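PDB 2NWH: carbohydrate kinase from Agrobacterium tumefaciens, which probably transfers a phosphoryl group from a nucleotide such as ATP to a sugar or related small molecule, as other pfkB (ribokinase-like) kinases do. Local coordinates for residues Arg57-Arg62 with Glu81-Thr86; Phe85-Arg90 with Met112-Leu117. All coordinates share one frame; numbering follows the deposited sequence.

How the contacts relate
Both contacts depend on strand 81-87, at the edge of the large sheet of a ribokinase-like fold. Contact 1 is the more buried of the two: it ties this strand to its inner neighbour, strand 55-63, through backbone hydrogen bonds, a salt bridge and one bridging water. Contact 2 lies at the surface, where the far end of the same strand and the turn after it meet the loop between strand 105-111 and helix 120-123, mainly by leucine methyls laid on flat groups. Phe85 and Thr86 belong to both. The two also touch directly: Phe87 N probably bonds to Arg62 O, and Leu114 and Tyr115 pack on Pro61.

Contact 1 (Arg57-Arg62 with Glu81-Thr86); sequences RIIAPR and EDTPFT
The parallel strand pair of a beta-alpha-beta unit is formed here, strand 55-63 and edge strand 81-87 being joined by helix 66-77. Ile58 takes both bonds of the first half: its N reaches Glu81 O at 2.9 Å, while its O accepts Thr83 N at 3.1 Å. The bond expected next, from Ala60 N to Thr83 O, is missing (4.4 Å); Ala60 N gives its hydrogen instead to a water, which donates to Ile58 O and Asp82 OD1. Pairing resumes with Phe85 N to Ala60 O and Arg62 N to Phe85 O.

On the face that carries Arg62 and Asp82, towards helix 66-77, the arginine bends at chi2 and chi3 (71° and 51°) and turns its guanidinium back along the strands. It meets the carboxylate end-on and nearly coplanar: Arg62 NH1 to Asp82 OD2 at 2.8 Å, Arg62 NH2 to Asp82 OD1 at 2.9 Å. Pro84 CB rests over one guanidinium face, toward its rim; Arg62 is buried, and Asp82 matches its charge. On the other face the long, extended Arg57 places NE 2.7 Å from Thr83 OG1, an almost straight bond (170°) in the guanidinium plane. The Glu81 carboxylate lies beside the Arg57 methylenes, OE1 3.7 Å from CD, an opposite charge that receives no N-H. Such neighbouring parallel strands, linked by a helix, are the repeating element of the three-layer alpha/beta ribokinase-like fold.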
ATOM      1  N   ARG A  57      11.471  -7.763   0.048  1.00 13.81           N
ATOM      2  CA  ARG A  57      12.480  -6.871   0.637  1.00 14.70           C
ATOM      3  C   ARG A  57      11.939  -5.433   0.561  1.00 14.88           C
ATOM      4  O   ARG A  57      11.219  -5.083  -0.398  1.00 16.49           O
ATOM      5  CB  ARG A  57      13.815  -7.004  -0.124  1.00 15.98           C
ATOM      6  CG  ARG A  57      14.857  -5.933   0.216  1.00 15.89           C
ATOM      7  CD  ARG A  57      16.085  -6.144  -0.628  1.00 16.73           C
ATOM      8  NE  ARG A  57      17.178  -5.214  -0.314  1.00 16.17           N
ATOM      9  CZ  ARG A  57      18.337  -5.205  -0.971  1.00 19.91           C
ATOM     10  NH1 ARG A  57      18.516  -6.009  -2.001  1.00 17.59           N
ATOM     11  NH2 ARG A  57      19.298  -4.367  -0.627  1.00 20.00           N
ATOM     12  N   ILE A  58      12.255  -4.609   1.557  1.00 13.94           N
ATOM     13  CA  ILE A  58      11.839  -3.182   1.515  1.00 13.95           C
ATOM     14  C   ILE A  58      13.030  -2.236   1.746  1.00 14.19           C
ATOM     15  O   ILE A  58      13.892  -2.499   2.588  1.00 16.68           O
ATOM     16  CB  ILE A  58      10.655  -2.843   2.492  1.00 14.59           C
ATOM     17  CG1 ILE A  58      10.175  -1.378   2.295  1.00  9.99           C
ATOM     18  CG2 ILE A  58      11.025  -3.137   4.019  1.00 16.41           C
ATOM     19  CD1 ILE A  58       8.798  -1.128   2.948  1.00 15.99           C
ATOM     20  N   ILE A  59      13.040  -1.130   1.007  1.00 13.90           N
ATOM     21  CA  ILE A  59      13.988  -0.040   1.225  1.00 14.29           C
ATOM     22  C   ILE A  59      13.137   1.190   1.581  1.00 14.74           C
ATOM     23  O   ILE A  59      12.358   1.698   0.733  1.00 14.81           O
ATOM     24  CB  ILE A  59      14.780   0.253  -0.049  1.00 15.38           C
ATOM     25  CG1 ILE A  59      15.592  -0.962  -0.485  1.00 14.26           C
ATOM     26  CG2 ILE A  59      15.822   1.451   0.191  1.00 16.22           C
ATOM     27  CD1 ILE A  59      16.183  -0.767  -1.955  1.00 16.78           C
ATOM     28  N   ALA A  60      13.235   1.609   2.854  1.00 15.42           N
ATOM     29  CA  ALA A  60      12.569   2.826   3.317  1.00 15.95           C
ATOM     30  C   ALA A  60      13.555   3.742   4.052  1.00 15.25           C
ATOM     31  O   ALA A  60      14.414   3.240   4.800  1.00 17.29           O
ATOM     32  CB  ALA A  60      11.442   2.468   4.228  1.00 15.80           C
ATOM     33  N   PRO A  61      13.409   5.068   3.896  1.00 16.51           N
ATOM     34  CA  PRO A  61      14.220   6.011   4.708  1.00 17.38           C
ATOM     35  C   PRO A  61      13.962   5.688   6.171  1.00 17.36           C
ATOM     36  O   PRO A  61      12.817   5.386   6.560  1.00 19.82           O
ATOM     37  CB  PRO A  61      13.663   7.382   4.327  1.00 16.33           C
ATOM     38  CG  PRO A  61      13.220   7.200   2.867  1.00 17.44           C
ATOM     39  CD  PRO A  61      12.501   5.807   2.987  1.00 16.73           C
ATOM     40  N   ARG A  62      15.021   5.647   6.964  1.00 17.70           N
ATOM     41  CA  ARG A  62      14.918   5.192   8.346  1.00 17.50           C
ATOM     42  C   ARG A  62      15.817   6.092   9.202  1.00 18.06           C
ATOM     43  O   ARG A  62      16.908   6.451   8.786  1.00 18.58           O
ATOM     44  CB  ARG A  62      15.421   3.765   8.440  1.00 17.64           C
ATOM     45  CG  ARG A  62      15.456   3.135   9.808  1.00 18.66           C
ATOM     46  CD  ARG A  62      14.035   2.820  10.382  1.00 20.22           C
ATOM     47  NE  ARG A  62      13.219   2.059   9.395  1.00 21.27           N
ATOM     48  CZ  ARG A  62      13.382   0.767   9.086  1.00 20.76           C
ATOM     49  NH1 ARG A  62      14.302   0.003   9.679  1.00 19.72           N
ATOM     50  NH2 ARG A  62      12.608   0.227   8.147  1.00 17.66           N
ATOM     51  N   GLU A  81      12.468  -8.783   4.439  1.00 18.30           N
ATOM     52  CA  GLU A  81      13.863  -8.334   4.533  1.00 18.85           C
ATOM     53  C   GLU A  81      13.913  -6.804   4.554  1.00 18.52           C
ATOM     54  O   GLU A  81      13.541  -6.140   3.593  1.00 18.04           O
ATOM     55  CB  GLU A  81      14.701  -8.895   3.383  1.00 19.25           C
ATOM     56  CG  GLU A  81      16.214  -8.516   3.496  1.00 20.58           C
ATOM     57  CD  GLU A  81      17.034  -8.866   2.244  1.00 26.21           C
ATOM     58  OE1 GLU A  81      16.439  -9.320   1.235  1.00 28.09           O
ATOM     59  OE2 GLU A  81      18.276  -8.662   2.273  1.00 28.13           O
ATOM     60  N   ASP A  82      14.336  -6.257   5.679  1.00 18.62           N
ATOM     61  CA  ASP A  82      14.392  -4.805   5.897  1.00 20.12           C
ATOM     62  C   ASP A  82      15.799  -4.352   5.598  1.00 18.92           C
ATOM     63  O   ASP A  82      16.709  -4.633   6.385  1.00 19.82           O
ATOM     64  CB  ASP A  82      14.141  -4.480   7.363  1.00 20.77           C
ATOM     65  CG  ASP A  82      14.080  -2.978   7.629  1.00 23.51           C
ATOM     66  OD1 ASP A  82      13.377  -2.254   6.878  1.00 22.78           O
ATOM     67  OD2 ASP A  82      14.715  -2.530   8.612  1.00 22.79           O
ATOM     68  N   THR A  83      15.984  -3.653   4.487  1.00 17.63           N
ATOM     69  CA  THR A  83      17.297  -3.023   4.194  1.00 16.72           C
ATOM     70  C   THR A  83      17.071  -1.510   4.103  1.00 17.07           C
ATOM     71  O   THR A  83      16.846  -0.982   3.043  1.00 16.03           O
ATOM     72  CB  THR A  83      17.969  -3.604   2.892  1.00 18.05           C
ATOM     73  OG1 THR A  83      17.123  -3.412   1.759  1.00 16.30           O
ATOM     74  CG2 THR A  83      18.259  -5.107   3.011  1.00 18.70           C
ATOM     75  N   PRO A  84      17.097  -0.808   5.244  1.00 17.24           N
ATOM     76  CA  PRO A  84      16.668   0.591   5.295  1.00 17.19           C
ATOM     77  C   PRO A  84      17.683   1.555   4.706  1.00 17.25           C
ATOM     78  O   PRO A  84      18.917   1.284   4.692  1.00 17.62           O
ATOM     79  CB  PRO A  84      16.492   0.843   6.803  1.00 17.24           C
ATOM     80  CG  PRO A  84      17.543  -0.069   7.427  1.00 18.03           C
ATOM     81  CD  PRO A  84      17.504  -1.319   6.575  1.00 17.71           C
ATOM     82  N   PHE A  85      17.175   2.687   4.214  1.00 18.08           N
ATOM     83  CA  PHE A  85      18.040   3.825   3.829  1.00 17.30           C
ATOM     84  C   PHE A  85      18.249   4.656   5.100  1.00 16.70           C
ATOM     85  O   PHE A  85      17.536   5.619   5.364  1.00 16.51           O
ATOM     86  CB  PHE A  85      17.427   4.653   2.675  1.00 17.32           C
ATOM     87  CG  PHE A  85      18.471   5.268   1.731  1.00 19.13           C
ATOM     88  CD1 PHE A  85      18.328   5.150   0.349  1.00 19.11           C
ATOM     89  CD2 PHE A  85      19.593   5.935   2.239  1.00 20.84           C
ATOM     90  CE1 PHE A  85      19.282   5.683  -0.551  1.00 20.56           C
ATOM     91  CE2 PHE A  85      20.544   6.506   1.367  1.00 20.49           C
ATOM     92  CZ  PHE A  85      20.404   6.368  -0.035  1.00 21.21           C
ATOM     93  N   THR A  86      19.223   4.251   5.909  1.00 17.39           N
ATOM     94  CA  THR A  86      19.409   4.785   7.293  1.00 18.46           C
ATOM     95  C   THR A  86      20.136   6.109   7.327  1.00 18.35           C
ATOM     96  O   THR A  86      21.211   6.257   6.679  1.00 17.79           O
ATOM     97  CB  THR A  86      20.220   3.768   8.164  1.00 17.99           C
ATOM     98  OG1 THR A  86      19.505   2.527   8.184  1.00 19.71           O
ATOM     99  CG2 THR A  86      20.413   4.245   9.604  1.00 17.87           C
TER
HETATM  100  O   HOH W   1      13.823  -0.578   4.796  1.00 21.41           O

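Contact 2 (Phe85-Arg90 with Met112-Leu117); sequences FTFLDR and MDLYKL
Asp113 opens the side of a helical-type turn that faces Arg90, within the loop that carries the chain from strand 105-111 to helix 120-123; opposite it, a type I beta turn, Phe87 to Arg90, follows on from edge strand 81-87. The backbone O of Asp113 accepts a water at 2.7 Å, which is held weakly by Arg90 NH2.

Leu114 follows, buried between the turn and Pro61 and Pro93. With CG anti to the backbone N (chi1 -163°), it sends CD1 to Arg90, 3.5 Å from CB and above the centre of one guanidinium face. The arginine suits this surface position because its methylenes and flat face can accept a leucine while NH2 keeps its weak bond to the water. The same CD1 reaches Phe87 CD2 at 4.1 Å.

Lys116, at the exposed side, gives NZ to Asp113 OD1 at 2.8 Å, a salt bridge with a weak hydrogen bond; backbone bonds from Tyr115 N to Met112 O, Lys116 N to Asp113 O and Leu117 N to Leu114 O shape the turn. Leu117 completes the packing as an apolar partner for the aromatic side chain: its CB lies near Phe87 CE2 and CZ, and its CD1 sits over the ring in a CH-pi contact, 3.8 Å from the centroid of Phe87 and 9° off the normal.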
ATOM      1  N   PHE A  85      17.175   2.687   4.214  1.00 18.08           N
ATOM      2  CA  PHE A  85      18.040   3.825   3.829  1.00 17.30           C
ATOM      3  C   PHE A  85      18.249   4.656   5.100  1.00 16.70           C
ATOM      4  O   PHE A  85      17.536   5.619   5.364  1.00 16.51           O
ATOM      5  CB  PHE A  85      17.427   4.653   2.675  1.00 17.32           C
ATOM      6  CG  PHE A  85      18.471   5.268   1.731  1.00 19.13           C
ATOM      7  CD1 PHE A  85      18.328   5.150   0.349  1.00 19.11           C
ATOM      8  CD2 PHE A  85      19.593   5.935   2.239  1.00 20.84           C
ATOM      9  CE1 PHE A  85      19.282   5.683  -0.551  1.00 20.56           C
ATOM     10  CE2 PHE A  85      20.544   6.506   1.367  1.00 20.49           C
ATOM     11  CZ  PHE A  85      20.404   6.368  -0.035  1.00 21.21           C
ATOM     12  N   THR A  86      19.223   4.251   5.909  1.00 17.39           N
ATOM     13  CA  THR A  86      19.409   4.785   7.293  1.00 18.46           C
ATOM     14  C   THR A  86      20.136   6.109   7.327  1.00 18.35           C
ATOM     15  O   THR A  86      21.211   6.257   6.679  1.00 17.79           O
ATOM     16  CB  THR A  86      20.220   3.768   8.164  1.00 17.99           C
ATOM     17  OG1 THR A  86      19.505   2.527   8.184  1.00 19.71           O
ATOM     18  CG2 THR A  86      20.413   4.245   9.604  1.00 17.87           C
ATOM     19  N   PHE A  87      19.568   7.071   8.078  1.00 17.70           N
ATOM     20  CA  PHE A  87      20.216   8.366   8.354  1.00 18.86           C
ATOM     21  C   PHE A  87      20.346   8.513   9.848  1.00 18.13           C
ATOM     22  O   PHE A  87      19.382   8.835  10.541  1.00 17.88           O
ATOM     23  CB  PHE A  87      19.440   9.544   7.760  1.00 18.16           C
ATOM     24  CG  PHE A  87      19.274   9.424   6.295  1.00 19.79           C
ATOM     25  CD1 PHE A  87      20.299   9.835   5.439  1.00 21.13           C
ATOM     26  CD2 PHE A  87      18.119   8.845   5.770  1.00 19.01           C
ATOM     27  CE1 PHE A  87      20.185   9.691   4.032  1.00 23.36           C
ATOM     28  CE2 PHE A  87      17.963   8.713   4.350  1.00 18.55           C
ATOM     29  CZ  PHE A  87      19.012   9.122   3.504  1.00 21.89           C
ATOM     30  N   LEU A  88      21.538   8.175  10.335  1.00 18.34           N
ATOM     31  CA  LEU A  88      21.734   7.914  11.760  1.00 19.21           C
ATOM     32  C   LEU A  88      21.445   9.124  12.636  1.00 20.18           C
ATOM     33  O   LEU A  88      20.930   8.972  13.776  1.00 21.21           O
ATOM     34  CB  LEU A  88      23.155   7.387  12.006  1.00 19.47           C
ATOM     35  CG  LEU A  88      23.344   5.918  11.601  1.00 19.77           C
ATOM     36  CD1 LEU A  88      24.841   5.550  11.858  1.00 21.26           C
ATOM     37  CD2 LEU A  88      22.402   4.985  12.425  1.00 19.71           C
ATOM     38  N   ASP A  89      21.690  10.315  12.088  1.00 19.64           N
ATOM     39  CA  ASP A  89      21.379  11.597  12.765  1.00 21.04           C
ATOM     40  C   ASP A  89      19.884  11.973  12.819  1.00 21.35           C
ATOM     41  O   ASP A  89      19.503  12.944  13.476  1.00 21.52           O
ATOM     42  CB  ASP A  89      22.133  12.753  12.081  1.00 21.77           C
ATOM     43  CG  ASP A  89      21.825  12.872  10.591  1.00 24.98           C
ATOM     44  OD1 ASP A  89      21.948  11.852   9.864  1.00 27.10           O
ATOM     45  OD2 ASP A  89      21.473  13.998  10.126  1.00 28.26           O
ATOM     46  N   ARG A  90      19.025  11.237  12.124  1.00 20.76           N
ATOM     47  CA  ARG A  90      17.625  11.673  11.973  1.00 19.59           C
ATOM     48  C   ARG A  90      16.643  10.752  12.662  1.00 19.24           C
ATOM     49  O   ARG A  90      17.004   9.647  13.133  1.00 18.55           O
ATOM     50  CB  ARG A  90      17.234  11.795  10.498  1.00 19.64           C
ATOM     51  CG  ARG A  90      18.087  12.800   9.636  1.00 22.63           C
ATOM     52  CD  ARG A  90      17.652  14.265   9.850  1.00 23.21           C
ATOM     53  NE  ARG A  90      16.181  14.385   9.720  1.00 29.70           N
ATOM     54  CZ  ARG A  90      15.560  14.869   8.634  1.00 29.23           C
ATOM     55  NH1 ARG A  90      16.290  15.333   7.616  1.00 31.51           N
ATOM     56  NH2 ARG A  90      14.229  14.928   8.573  1.00 25.79           N
ATOM     57  N   MET A 112       6.562  13.347   8.264  1.00 18.31           N
ATOM     58  CA  MET A 112       7.005  12.481   7.182  1.00 19.25           C
ATOM     59  C   MET A 112       8.239  13.054   6.423  1.00 20.23           C
ATOM     60  O   MET A 112       8.556  12.579   5.329  1.00 19.78           O
ATOM     61  CB  MET A 112       5.863  12.248   6.195  1.00 19.22           C
ATOM     62  CG  MET A 112       4.605  11.529   6.762  1.00 21.91           C
ATOM     63  SD  MET A 112       4.942   9.856   7.340  1.00 15.14           S
ATOM     64  CE  MET A 112       4.327   9.942   8.947  1.00 25.96           C
ATOM     65  N   ASP A 113       8.905  14.069   6.994  1.00 20.04           N
ATOM     66  CA  ASP A 113       9.942  14.787   6.280  1.00 20.35           C
ATOM     67  C   ASP A 113      11.109  13.916   5.873  1.00 18.56           C
ATOM     68  O   ASP A 113      11.783  14.239   4.891  1.00 17.25           O
ATOM     69  CB  ASP A 113      10.493  15.969   7.090  1.00 21.17           C
ATOM     70  CG  ASP A 113       9.447  17.085   7.320  1.00 25.88           C
ATOM     71  OD1 ASP A 113       8.458  17.234   6.538  1.00 27.51           O
ATOM     72  OD2 ASP A 113       9.653  17.829   8.288  1.00 28.85           O
ATOM     73  N   LEU A 114      11.393  12.850   6.625  1.00 17.21           N
ATOM     74  CA  LEU A 114      12.560  12.023   6.263  1.00 16.89           C
ATOM     75  C   LEU A 114      12.490  11.514   4.829  1.00 17.84           C
ATOM     76  O   LEU A 114      13.537  11.357   4.197  1.00 15.75           O
ATOM     77  CB  LEU A 114      12.779  10.873   7.244  1.00 16.91           C
ATOM     78  CG  LEU A 114      14.189  10.253   7.166  1.00 16.66           C
ATOM     79  CD1 LEU A 114      15.309  11.232   7.663  1.00 20.19           C
ATOM     80  CD2 LEU A 114      14.232   8.991   7.951  1.00 17.13           C
ATOM     81  N   TYR A 115      11.272  11.271   4.306  1.00 17.77           N
ATOM     82  CA  TYR A 115      11.127  10.750   2.909  1.00 19.04           C
ATOM     83  C   TYR A 115      11.718  11.685   1.855  1.00 19.01           C
ATOM     84  O   TYR A 115      12.106  11.245   0.771  1.00 17.64           O
ATOM     85  CB  TYR A 115       9.645  10.439   2.568  1.00 18.65           C
ATOM     86  CG  TYR A 115       9.030   9.392   3.494  1.00 20.83           C
ATOM     87  CD1 TYR A 115       9.785   8.305   3.910  1.00 22.93           C
ATOM     88  CD2 TYR A 115       7.710   9.486   3.917  1.00 22.90           C
ATOM     89  CE1 TYR A 115       9.265   7.322   4.758  1.00 24.56           C
ATOM     90  CE2 TYR A 115       7.163   8.500   4.784  1.00 23.46           C
ATOM     91  CZ  TYR A 115       7.976   7.429   5.195  1.00 22.26           C
ATOM     92  OH  TYR A 115       7.512   6.421   5.995  1.00 24.88           O
ATOM     93  N   LYS A 116      11.771  12.975   2.166  1.00 19.67           N
ATOM     94  CA  LYS A 116      12.371  13.973   1.253  1.00 19.81           C
ATOM     95  C   LYS A 116      13.844  13.713   0.998  1.00 19.73           C
ATOM     96  O   LYS A 116      14.370  14.211   0.007  1.00 19.07           O
ATOM     97  CB  LYS A 116      12.221  15.406   1.793  1.00 19.61           C
ATOM     98  CG  LYS A 116      10.766  15.742   2.141  1.00 24.63           C
ATOM     99  CD  LYS A 116      10.606  17.187   2.537  1.00 30.62           C
ATOM    100  CE  LYS A 116       9.153  17.552   2.452  1.00 33.86           C
ATOM    101  NZ  LYS A 116       8.493  17.156   3.713  1.00 40.28           N
ATOM    102  N   LEU A 117      14.495  12.933   1.869  1.00 18.79           N
ATOM    103  CA  LEU A 117      15.915  12.579   1.670  1.00 19.87           C
ATOM    104  C   LEU A 117      16.113  11.500   0.624  1.00 19.72           C
ATOM    105  O   LEU A 117      17.240  11.291   0.148  1.00 19.52           O
ATOM    106  CB  LEU A 117      16.560  12.121   2.978  1.00 19.94           C
ATOM    107  CG  LEU A 117      16.655  13.172   4.101  1.00 20.99           C
ATOM    108  CD1 LEU A 117      17.460  12.601   5.274  1.00 22.64           C
ATOM    109  CD2 LEU A 117      17.217  14.504   3.667  1.00 23.75           C
TER
HETATM  110  O   HOH W   2      13.830  15.941   5.400  1.00 29.69           O